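Local coordinates for protein family 88 glycosyl hydrolase (PDB 5NOA) that probably hydrolyses the glycosidic bond of unsaturated uronyl residues at chain ends in the breakdown of complex plant glycans by a gut Bacteroides, at residues V372-L375 / E376-I379; G298-W301 / G302-G306; Y210-P213 / K214-V218. One frame throughout, in Å; residues are numbered along the deposited sequence.

Contact 1 (V372-L375 / E376-I379); sequences VRYL and ESLI
The carbonyl oxygen of Tyr374 is gripped by two donors of a single residue, Ser377. The hydroxyl arrives in the carbonyl plane, on a lone pair, with Ser377 OG 2.7 Å from Tyr374 O. The amide instead stands above that plane, Ser377 N lying 3.0 Å from Tyr374 O. A chi1 of 80° lets the hydroxyl reach, since it sets OG between the backbone N and the carbonyl carbon of the serine. Beside this pair, Leu378 lays both of its methyls against the phenol end of Tyr374; CD2 stands obliquely to the ring, with Leu378 CD2 4.0 Å from Tyr374 CE1. The other methyl is shared: Leu378 CD1 lies 4.1 Å from Leu375 CD2. The last bonds of helix 358-377, part of the (alpha/alpha)6 barrel of the six-hairpin glycosidases, shift from four-residue to three-residue spacing, as in a 3-10 turn. The regular bond from Glu376 N to Val372 O, at 2.9 Å, is followed by a weak one from Ser377 N to Arg373 O. Leu378 N, too, bonds three residues back, to Leu375 O at 3.2 Å, again from above the carbonyl plane. Glu376 runs extended alongside Val372. Farther out, Val372 rests on Val33, Val34 and Ile37 of helix 29-47, Tyr374 leans on Gln314 and Glu318 of helix 310-328, and the guanidinium of Arg373 forms salt bridges with Glu67 and Glu370.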
ATOM      1  N   VAL A 372       1.826  -9.996  13.803  1.00  7.76           N
ATOM      2  CA  VAL A 372       2.768 -10.289  14.887  1.00  7.83           C
ATOM      3  C   VAL A 372       2.637  -9.269  16.002  1.00  8.08           C
ATOM      4  O   VAL A 372       2.605  -9.633  17.187  1.00  9.23           O
ATOM      5  CB  VAL A 372       4.211 -10.356  14.360  1.00  8.17           C
ATOM      6  CG1 VAL A 372       5.218 -10.427  15.508  1.00  8.94           C
ATOM      7  CG2 VAL A 372       4.388 -11.525  13.444  1.00  8.64           C
ATOM      8  N   ARG A 373       2.556  -7.996  15.631  1.00  7.97           N
ATOM      9  CA  ARG A 373       2.394  -6.940  16.632  1.00  9.05           C
ATOM     10  C   ARG A 373       1.126  -7.108  17.478  1.00  9.02           C
ATOM     11  O   ARG A 373       1.139  -6.966  18.707  1.00 11.57           O
ATOM     12  CB  ARG A 373       2.485  -5.554  16.001  1.00  9.49           C
ATOM     13  CG  ARG A 373       3.834  -5.319  15.303  1.00 11.24           C
ATOM     14  CD  ARG A 373       3.940  -3.934  14.722  1.00 12.96           C
ATOM     15  NE  ARG A 373       5.176  -3.755  13.925  1.00 14.18           N
ATOM     16  CZ  ARG A 373       5.246  -3.754  12.598  1.00 15.12           C
ATOM     17  NH1 ARG A 373       4.177  -3.915  11.782  1.00 15.50           N
ATOM     18  NH2 ARG A 373       6.446  -3.556  12.049  1.00 18.63           N
ATOM     19  N   TYR A 374       0.022  -7.457  16.830  1.00  8.60           N
ATOM     20  CA  TYR A 374      -1.220  -7.764  17.556  1.00  9.31           C
ATOM     21  C   TYR A 374      -1.048  -8.973  18.487  1.00  9.31           C
ATOM     22  O   TYR A 374      -1.393  -8.907  19.679  1.00 10.05           O
ATOM     23  CB  TYR A 374      -2.348  -8.028  16.546  1.00  9.15           C
ATOM     24  CG  TYR A 374      -3.534  -8.683  17.177  1.00 10.33           C
ATOM     25  CD1 TYR A 374      -4.299  -8.003  18.108  1.00 11.10           C
ATOM     26  CD2 TYR A 374      -3.881  -9.968  16.849  1.00 12.07           C
ATOM     27  CE1 TYR A 374      -5.380  -8.602  18.713  1.00 13.12           C
ATOM     28  CE2 TYR A 374      -4.970 -10.569  17.440  1.00 14.12           C
ATOM     29  CZ  TYR A 374      -5.712  -9.884  18.375  1.00 13.20           C
ATOM     30  OH  TYR A 374      -6.792 -10.528  18.974  1.00 19.15           O
ATOM     31  N   LEU A 375      -0.529 -10.081  17.968  1.00  8.13           N
ATOM     32  CA  LEU A 375      -0.415 -11.283  18.773  1.00  8.10           C
ATOM     33  C   LEU A 375       0.492 -11.086  19.977  1.00  9.63           C
ATOM     34  O   LEU A 375       0.231 -11.650  21.031  1.00 10.57           O
ATOM     35  CB  LEU A 375       0.034 -12.459  17.922  1.00  8.43           C
ATOM     36  CG  LEU A 375      -0.956 -12.909  16.862  1.00  8.93           C
ATOM     37  CD1 LEU A 375      -0.262 -13.880  15.934  1.00 10.19           C
ATOM     38  CD2 LEU A 375      -2.235 -13.499  17.453  1.00 10.74           C
ATOM     39  N   GLU A 376       1.565 -10.314  19.801  1.00  9.47           N
ATOM     40  CA  GLU A 376       2.496 -10.113  20.891  1.00 11.84           C
ATOM     41  C   GLU A 376       1.903  -9.261  22.010  1.00 13.40           C
ATOM     42  O   GLU A 376       2.446  -9.293  23.124  1.00 17.14           O
ATOM     43  CB  GLU A 376       3.815  -9.525  20.370  1.00 12.24           C
ATOM     44  CG  GLU A 376       4.625 -10.543  19.564  1.00 15.38           C
ATOM     45  CD  GLU A 376       5.968 -10.078  19.109  1.00 20.64           C
ATOM     46  OE1 GLU A 376       6.739 -10.927  18.572  1.00 29.00           O
ATOM     47  OE2 GLU A 376       6.236  -8.879  19.220  1.00 29.48           O
ATOM     48  N   SER A 377       0.830  -8.523  21.717  1.00 13.64           N
ATOM     49  CA  SER A 377       0.091  -7.690  22.727  1.00 15.09           C
ATOM     50  C   SER A 377      -0.728  -8.550  23.668  1.00 13.59           C
ATOM     51  O   SER A 377      -1.113  -8.106  24.721  1.00 18.21           O
ATOM     52  CB  SER A 377      -0.893  -6.659  22.017  1.00 13.13           C
ATOM     53  OG  SER A 377      -2.217  -7.192  21.525  1.00 17.67           O
ATOM     54  N   LEU A 378      -1.040  -9.779  23.282  1.00 11.27           N
ATOM     55  CA  LEU A 378      -1.990 -10.578  24.050  1.00 11.65           C
ATOM     56  C   LEU A 378      -1.290 -11.146  25.325  1.00 13.16           C
ATOM     57  O   LEU A 378      -0.100 -11.454  25.325  1.00 14.49           O
ATOM     58  CB  LEU A 378      -2.634 -11.698  23.168  1.00 12.52           C
ATOM     59  CG  LEU A 378      -3.357 -11.151  21.908  1.00 13.16           C
ATOM     60  CD1 LEU A 378      -3.843 -12.333  21.071  1.00 14.84           C
ATOM     61  CD2 LEU A 378      -4.542 -10.256  22.253  1.00 15.29           C
ATOM     62  N   ILE A 379      -2.052 -11.369  26.375  1.00 14.33           N
ATOM     63  CA  ILE A 379      -1.445 -11.941  27.616  1.00 14.87           C
ATOM     64  C   ILE A 379      -0.876 -13.338  27.338  1.00 13.96           C
ATOM     65  O   ILE A 379      -1.524 -14.130  26.706  1.00 14.47           O
ATOM     66  CB  ILE A 379      -2.470 -12.051  28.726  1.00 16.12           C
ATOM     67  CG1 ILE A 379      -3.010 -10.691  29.126  1.00 19.03           C
ATOM     68  CG2 ILE A 379      -1.917 -12.758  29.963  1.00 16.52           C
ATOM     69  CD1 ILE A 379      -1.982  -9.725  29.741  1.00 21.09           C
TER

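Contact 2 (G298-W301 / G302-G306); sequences GLQW and GVNNG
Asn305 lies over the indole of Trp301, four residues back, and its side chain can be followed atom by atom across the ring. CB sits above the six-membered ring, 3.7 Å from CB of Asn305 to the centroid of that ring of Trp301, a CH-pi contact made over the face. The next atom, Asn305 CG, is 3.4 Å from Trp301 CE2, so the amide has moved toward the junction of the two rings. From there the amide lies nearly flat on the indole, the planes 13° apart. ND2 of Asn305 sits over the five-membered ring of Trp301, 3.1 Å above the plane, and donates in its own amide plane to the backbone, with Asn305 ND2 2.9 Å from Trp301 O in an almost straight bond (168°). OD1 turns to a water that donates to Asn305 OD1 and accepts from Trp301 NE1, the latter 3.0 Å from the water oxygen. This is a worked case of a side chain finishing a helix, the end of helix 289-304 in the (alpha/alpha)6 barrel: Asn304 N still reaches Gln300 O at 2.8 Å, whereas Asn305 N makes only a weak bond to Trp301 O, which the amide supplements. With an alanine here in place of Trp301, the Asn305 amide would probably lose the surface it stacks on, and the water its indole donor. On the neighbouring flank, Gln300 and Asn304 cross, joined by a weak bond from Gln300 NE2 to Asn304 OD1; Gln300 OE1 is bonded to Gln314 NE2, and Asn304 ND2 to Glu370 OE2. Ala237, Leu240 and Lys241 of helix 226-242 also touch the Trp301 side chain.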
ATOM      1  N   GLY A 298      -4.216  -2.757   7.058  1.00  6.91           N
ATOM      2  CA  GLY A 298      -4.768  -1.456   7.480  1.00  7.07           C
ATOM      3  C   GLY A 298      -5.729  -1.594   8.648  1.00  6.52           C
ATOM      4  O   GLY A 298      -5.712  -0.780   9.566  1.00  6.88           O
ATOM      5  N   LEU A 299      -6.576  -2.637   8.603  1.00  6.50           N
ATOM      6  CA  LEU A 299      -7.531  -2.841   9.689  1.00  6.93           C
ATOM      7  C   LEU A 299      -6.794  -3.232  10.969  1.00  7.04           C
ATOM      8  O   LEU A 299      -7.099  -2.704  12.041  1.00  7.97           O
ATOM      9  CB  LEU A 299      -8.573  -3.871   9.349  1.00  7.57           C
ATOM     10  CG  LEU A 299      -9.530  -3.507   8.212  1.00  7.75           C
ATOM     11  CD1 LEU A 299     -10.443  -4.668   7.908  1.00  8.94           C
ATOM     12  CD2 LEU A 299     -10.335  -2.280   8.518  1.00  8.97           C
ATOM     13  N   GLN A 300      -5.841  -4.154  10.892  1.00  6.84           N
ATOM     14  CA  GLN A 300      -5.134  -4.524  12.118  1.00  7.42           C
ATOM     15  C   GLN A 300      -4.333  -3.355  12.642  1.00  6.36           C
ATOM     16  O   GLN A 300      -4.246  -3.139  13.857  1.00  7.67           O
ATOM     17  CB  GLN A 300      -4.241  -5.722  11.894  1.00  7.35           C
ATOM     18  CG  GLN A 300      -3.595  -6.228  13.213  1.00  7.57           C
ATOM     19  CD  GLN A 300      -4.624  -6.877  14.143  1.00  8.50           C
ATOM     20  OE1 GLN A 300      -4.971  -8.033  13.954  1.00 10.53           O
ATOM     21  NE2 GLN A 300      -5.154  -6.127  15.098  1.00  9.53           N
ATOM     22  N   TRP A 301      -3.710  -2.582  11.733  1.00  6.81           N
ATOM     23  CA  TRP A 301      -2.939  -1.430  12.165  1.00  6.63           C
ATOM     24  C   TRP A 301      -3.847  -0.458  12.879  1.00  6.41           C
ATOM     25  O   TRP A 301      -3.529   0.081  13.959  1.00  7.17           O
ATOM     26  CB  TRP A 301      -2.208  -0.744  10.985  1.00  7.43           C
ATOM     27  CG  TRP A 301      -1.318   0.332  11.470  1.00  8.23           C
ATOM     28  CD1 TRP A 301       0.001   0.184  11.822  1.00  8.63           C
ATOM     29  CD2 TRP A 301      -1.657   1.695  11.759  1.00  8.66           C
ATOM     30  NE1 TRP A 301       0.495   1.363  12.297  1.00  9.60           N
ATOM     31  CE2 TRP A 301      -0.501   2.299  12.316  1.00  9.53           C
ATOM     32  CE3 TRP A 301      -2.817   2.468  11.630  1.00  8.77           C
ATOM     33  CZ2 TRP A 301      -0.483   3.616  12.765  1.00 11.05           C
ATOM     34  CZ3 TRP A 301      -2.787   3.803  12.096  1.00 10.28           C
ATOM     35  CH2 TRP A 301      -1.616   4.344  12.635  1.00 10.47           C
ATOM     36  N   GLY A 302      -5.011  -0.195  12.313  1.00  7.06           N
ATOM     37  CA  GLY A 302      -5.939   0.760  12.945  1.00  6.87           C
ATOM     38  C   GLY A 302      -6.449   0.324  14.299  1.00  7.79           C
ATOM     39  O   GLY A 302      -6.640   1.173  15.200  1.00  9.98           O
ATOM     40  N   VAL A 303      -6.668  -0.983  14.451  1.00  8.14           N
ATOM     41  CA  VAL A 303      -7.025  -1.548  15.782  1.00  8.66           C
ATOM     42  C   VAL A 303      -5.827  -1.402  16.731  1.00  8.99           C
ATOM     43  O   VAL A 303      -6.007  -0.926  17.873  1.00 10.86           O
ATOM     44  CB  VAL A 303      -7.439  -3.020  15.626  1.00 10.05           C
ATOM     45  CG1 VAL A 303      -7.489  -3.754  16.963  1.00 12.03           C
ATOM     46  CG2 VAL A 303      -8.793  -3.102  14.939  1.00 11.81           C
ATOM     47  N   ASN A 304      -4.629  -1.741  16.279  1.00  8.03           N
ATOM     48  CA  ASN A 304      -3.449  -1.711  17.137  1.00  9.23           C
ATOM     49  C   ASN A 304      -3.022  -0.299  17.498  1.00  9.65           C
ATOM     50  O   ASN A 304      -2.283  -0.135  18.459  1.00 14.33           O
ATOM     51  CB  ASN A 304      -2.264  -2.351  16.431  1.00  9.61           C
ATOM     52  CG  ASN A 304      -2.307  -3.840  16.362  1.00 10.67           C
ATOM     53  OD1 ASN A 304      -3.070  -4.504  17.043  1.00 13.88           O
ATOM     54  ND2 ASN A 304      -1.399  -4.410  15.548  1.00 10.98           N
ATOM     55  N   ASN A 305      -3.475   0.714  16.770  1.00  8.05           N
ATOM     56  CA  ASN A 305      -3.011   2.063  17.000  1.00  8.86           C
ATOM     57  C   ASN A 305      -4.122   2.991  17.426  1.00 10.01           C
ATOM     58  O   ASN A 305      -3.923   4.187  17.462  1.00 12.38           O
ATOM     59  CB  ASN A 305      -2.197   2.569  15.821  1.00  9.12           C
ATOM     60  CG  ASN A 305      -0.896   1.846  15.701  1.00  9.33           C
ATOM     61  OD1 ASN A 305       0.117   2.307  16.230  1.00 12.23           O
ATOM     62  ND2 ASN A 305      -0.907   0.689  15.042  1.00  8.74           N
ATOM     63  N   GLY A 306      -5.256   2.429  17.818  1.00 10.34           N
ATOM     64  CA  GLY A 306      -6.242   3.156  18.567  1.00 11.20           C
ATOM     65  C   GLY A 306      -7.198   4.006  17.776  1.00 11.07           C
ATOM     66  O   GLY A 306      -7.856   4.874  18.327  1.00 12.65           O
TER
HETATM   67  O   HOH W   1       2.399   2.072  14.463  1.00 21.42           O

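Contact 3 (Y210-P213 / K214-V218)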
ATOM      1  N   TYR A 210     -14.593   5.398 -13.176  1.00 14.63           N
ATOM      2  CA  TYR A 210     -15.348   4.240 -12.639  1.00 15.15           C
ATOM      3  C   TYR A 210     -16.530   4.596 -11.803  1.00 14.15           C
ATOM      4  O   TYR A 210     -17.196   3.723 -11.242  1.00 15.80           O
ATOM      5  CB  TYR A 210     -14.377   3.350 -11.845  1.00 16.52           C
ATOM      6  CG  TYR A 210     -13.517   2.540 -12.745  1.00 17.05           C
ATOM      7  CD1 TYR A 210     -12.399   3.106 -13.365  1.00 20.10           C
ATOM      8  CD2 TYR A 210     -13.839   1.197 -13.030  1.00 20.92           C
ATOM      9  CE1 TYR A 210     -11.612   2.343 -14.219  1.00 22.29           C
ATOM     10  CE2 TYR A 210     -13.066   0.427 -13.886  1.00 23.40           C
ATOM     11  CZ  TYR A 210     -11.966   1.005 -14.486  1.00 23.25           C
ATOM     12  OH  TYR A 210     -11.177   0.249 -15.309  1.00 33.36           O
ATOM     13  N   VAL A 211     -16.890   5.875 -11.767  1.00 16.75           N
ATOM     14  CA  VAL A 211     -17.988   6.336 -10.962  1.00 16.68           C
ATOM     15  C   VAL A 211     -19.404   5.866 -11.454  1.00 14.58           C
ATOM     16  O   VAL A 211     -19.770   5.893 -12.609  1.00 16.28           O
ATOM     17  CB  VAL A 211     -17.843   7.859 -10.716  1.00 17.78           C
ATOM     18  CG1 VAL A 211     -18.912   8.409  -9.786  1.00 19.60           C
ATOM     19  CG2 VAL A 211     -16.458   8.189 -10.137  1.00 19.05           C
ATOM     20  N   TYR A 212     -20.208   5.444 -10.490  1.00 12.14           N
ATOM     21  CA  TYR A 212     -21.627   5.105 -10.695  1.00 12.02           C
ATOM     22  C   TYR A 212     -22.458   6.388 -10.873  1.00 13.23           C
ATOM     23  O   TYR A 212     -22.118   7.421 -10.280  1.00 17.04           O
ATOM     24  CB  TYR A 212     -22.061   4.378  -9.426  1.00 12.36           C
ATOM     25  CG  TYR A 212     -23.490   3.915  -9.408  1.00 12.60           C
ATOM     26  CD1 TYR A 212     -24.485   4.732  -8.889  1.00 15.87           C
ATOM     27  CD2 TYR A 212     -23.823   2.649  -9.825  1.00 13.51           C
ATOM     28  CE1 TYR A 212     -25.812   4.302  -8.841  1.00 17.51           C
ATOM     29  CE2 TYR A 212     -25.139   2.215  -9.798  1.00 16.29           C
ATOM     30  CZ  TYR A 212     -26.133   3.055  -9.321  1.00 17.10           C
ATOM     31  OH  TYR A 212     -27.428   2.588  -9.290  1.00 23.93           O
ATOM     32  N   PRO A 213     -23.537   6.384 -11.646  1.00 13.78           N
ATOM     33  CA  PRO A 213     -24.098   5.260 -12.355  1.00 14.94           C
ATOM     34  C   PRO A 213     -23.592   5.086 -13.784  1.00 16.43           C
ATOM     35  O   PRO A 213     -23.979   4.140 -14.431  1.00 17.48           O
ATOM     36  CB  PRO A 213     -25.602   5.590 -12.376  1.00 15.82           C
ATOM     37  CG  PRO A 213     -25.606   7.063 -12.516  1.00 17.41           C
ATOM     38  CD  PRO A 213     -24.486   7.520 -11.604  1.00 15.59           C
ATOM     39  N   LYS A 214     -22.724   5.969 -14.261  1.00 17.45           N
ATOM     40  CA  LYS A 214     -22.241   5.835 -15.635  1.00 22.68           C
ATOM     41  C   LYS A 214     -21.583   4.456 -15.825  1.00 18.69           C
ATOM     42  O   LYS A 214     -21.741   3.814 -16.875  1.00 23.69           O
ATOM     43  CB  LYS A 214     -21.267   6.967 -15.985  1.00 28.83           C
ATOM     44  CG  LYS A 214     -20.830   7.024 -17.446  1.00 36.38           C
ATOM     45  CD  LYS A 214     -19.325   7.240 -17.605  1.00 44.29           C
ATOM     46  CE  LYS A 214     -18.525   6.003 -17.175  1.00 49.40           C
ATOM     47  NZ  LYS A 214     -17.114   5.943 -17.659  1.00 49.65           N
ATOM     48  N   HIS A 215     -20.780   4.062 -14.853  1.00 16.93           N
ATOM     49  CA  HIS A 215     -20.153   2.742 -14.806  1.00 14.63           C
ATOM     50  C   HIS A 215     -20.763   1.942 -13.654  1.00 12.70           C
ATOM     51  O   HIS A 215     -20.954   2.462 -12.558  1.00 12.16           O
ATOM     52  CB  HIS A 215     -18.641   2.899 -14.646  1.00 12.27           C
ATOM     53  CG  HIS A 215     -17.945   1.590 -14.461  1.00 14.42           C
ATOM     54  ND1 HIS A 215     -17.783   0.680 -15.487  1.00 17.05           N
ATOM     55  CD2 HIS A 215     -17.454   1.005 -13.349  1.00 15.82           C
ATOM     56  CE1 HIS A 215     -17.197  -0.403 -15.005  1.00 17.12           C
ATOM     57  NE2 HIS A 215     -16.992  -0.229 -13.708  1.00 15.96           N
ATOM     58  N   LYS A 216     -21.086   0.685 -13.933  1.00 13.67           N
ATOM     59  CA  LYS A 216     -21.540  -0.266 -12.942  1.00 12.95           C
ATOM     60  C   LYS A 216     -20.803  -1.572 -13.143  1.00 12.36           C
ATOM     61  O   LYS A 216     -20.287  -1.859 -14.225  1.00 14.68           O
ATOM     62  CB  LYS A 216     -23.040  -0.518 -13.066  1.00 13.84           C
ATOM     63  CG  LYS A 216     -23.898   0.728 -13.131  1.00 15.64           C
ATOM     64  CD  LYS A 216     -25.395   0.391 -13.172  1.00 17.79           C
ATOM     65  CE  LYS A 216     -26.286   1.630 -13.194  1.00 21.07           C
ATOM     66  NZ  LYS A 216     -26.268   2.275 -14.526  1.00 29.90           N
ATOM     67  N   SER A 217     -20.829  -2.400 -12.114  1.00 12.19           N
ATOM     68  CA  SER A 217     -20.385  -3.787 -12.270  1.00 13.39           C
ATOM     69  C   SER A 217     -21.336  -4.507 -13.232  1.00 16.61           C
ATOM     70  O   SER A 217     -22.404  -3.996 -13.582  1.00 17.72           O
ATOM     71  CB  SER A 217     -20.352  -4.522 -10.913  1.00 14.19           C
ATOM     72  OG  SER A 217     -21.646  -4.804 -10.445  1.00 16.20           O
ATOM     73  N   VAL A 218     -20.999  -5.732 -13.647  1.00 19.16           N
ATOM     74  CA  VAL A 218     -21.856  -6.391 -14.653  1.00 21.30           C
ATOM     75  C   VAL A 218     -23.259  -6.671 -14.116  1.00 19.64           C
ATOM     76  O   VAL A 218     -24.194  -6.773 -14.897  1.00 23.46           O
ATOM     77  CB  VAL A 218     -21.281  -7.690 -15.262  1.00 22.80           C
ATOM     78  CG1 VAL A 218     -19.945  -7.433 -15.953  1.00 25.85           C
ATOM     79  CG2 VAL A 218     -21.197  -8.788 -14.228  1.00 24.21           C
TER
HETATM   80  O   HOH W   2     -19.407   2.045 -10.312  1.00 11.45           O
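The side chains of Tyr210 and His215 run alongside each other in one direction, yet their rings meet edge-to-face: the edge of Tyr210 faces the imidazole, the planes at 76° and the ring centroids of Tyr210 and His215 5.0 Å apart. Tyr210 CD2 comes within 3.5 Å of His215 NE2. The rim of the same imidazole meets the backbone, with His215 CD2 3.4 Å from Tyr210 O. His215 holds its ring beside Tyr210 because chi1 (175°) turns CG away from its amide nitrogen. Tyr212 is oriented differently. CB of the cis-peptide Pro213 lies over the centre of one face of its ring, and Lys216 crosses obliquely, its CE 3.6 Å from Tyr212 CE2. The backbone angles of Tyr212 and Pro213 come close to a type VIa turn. A bond from His215 N to Val211 O, 3.1 Å long, closes the loop around it, and a water donates to both Tyr210 O and His215 O. The chain of Lys216 bends at its last torsion to put NZ 3.0 Å from Pro213 O, and NZ of Lys214 bonds to Lys209 O. Main-chain carbonyls thus probably fix both ammonium groups at this exposed turn, while Asp223 holds His215 NE2.

Along the chain, contact 3 comes first, then contact 2, then contact 1. The last two are neighbours: contact 2 lies at the end of helix 289-304 and contact 1 on the last turns of helix 358-377, their centres are 12 Å apart, and they touch where Tyr374 CB lies 3.5 Å from Gln300 CD. Contact 2 is buried, whereas contact 1 lies at the surface near the carboxyl end. Contact 3 stands apart, in the loop between strand 203-204 and helix 226-242, with its nearest atoms about 21 Å from contact 2 and about 31 Å from contact 1. The fold thus brings the late turns of two helices into contact, while a cis-proline turn lies in a distant surface loop.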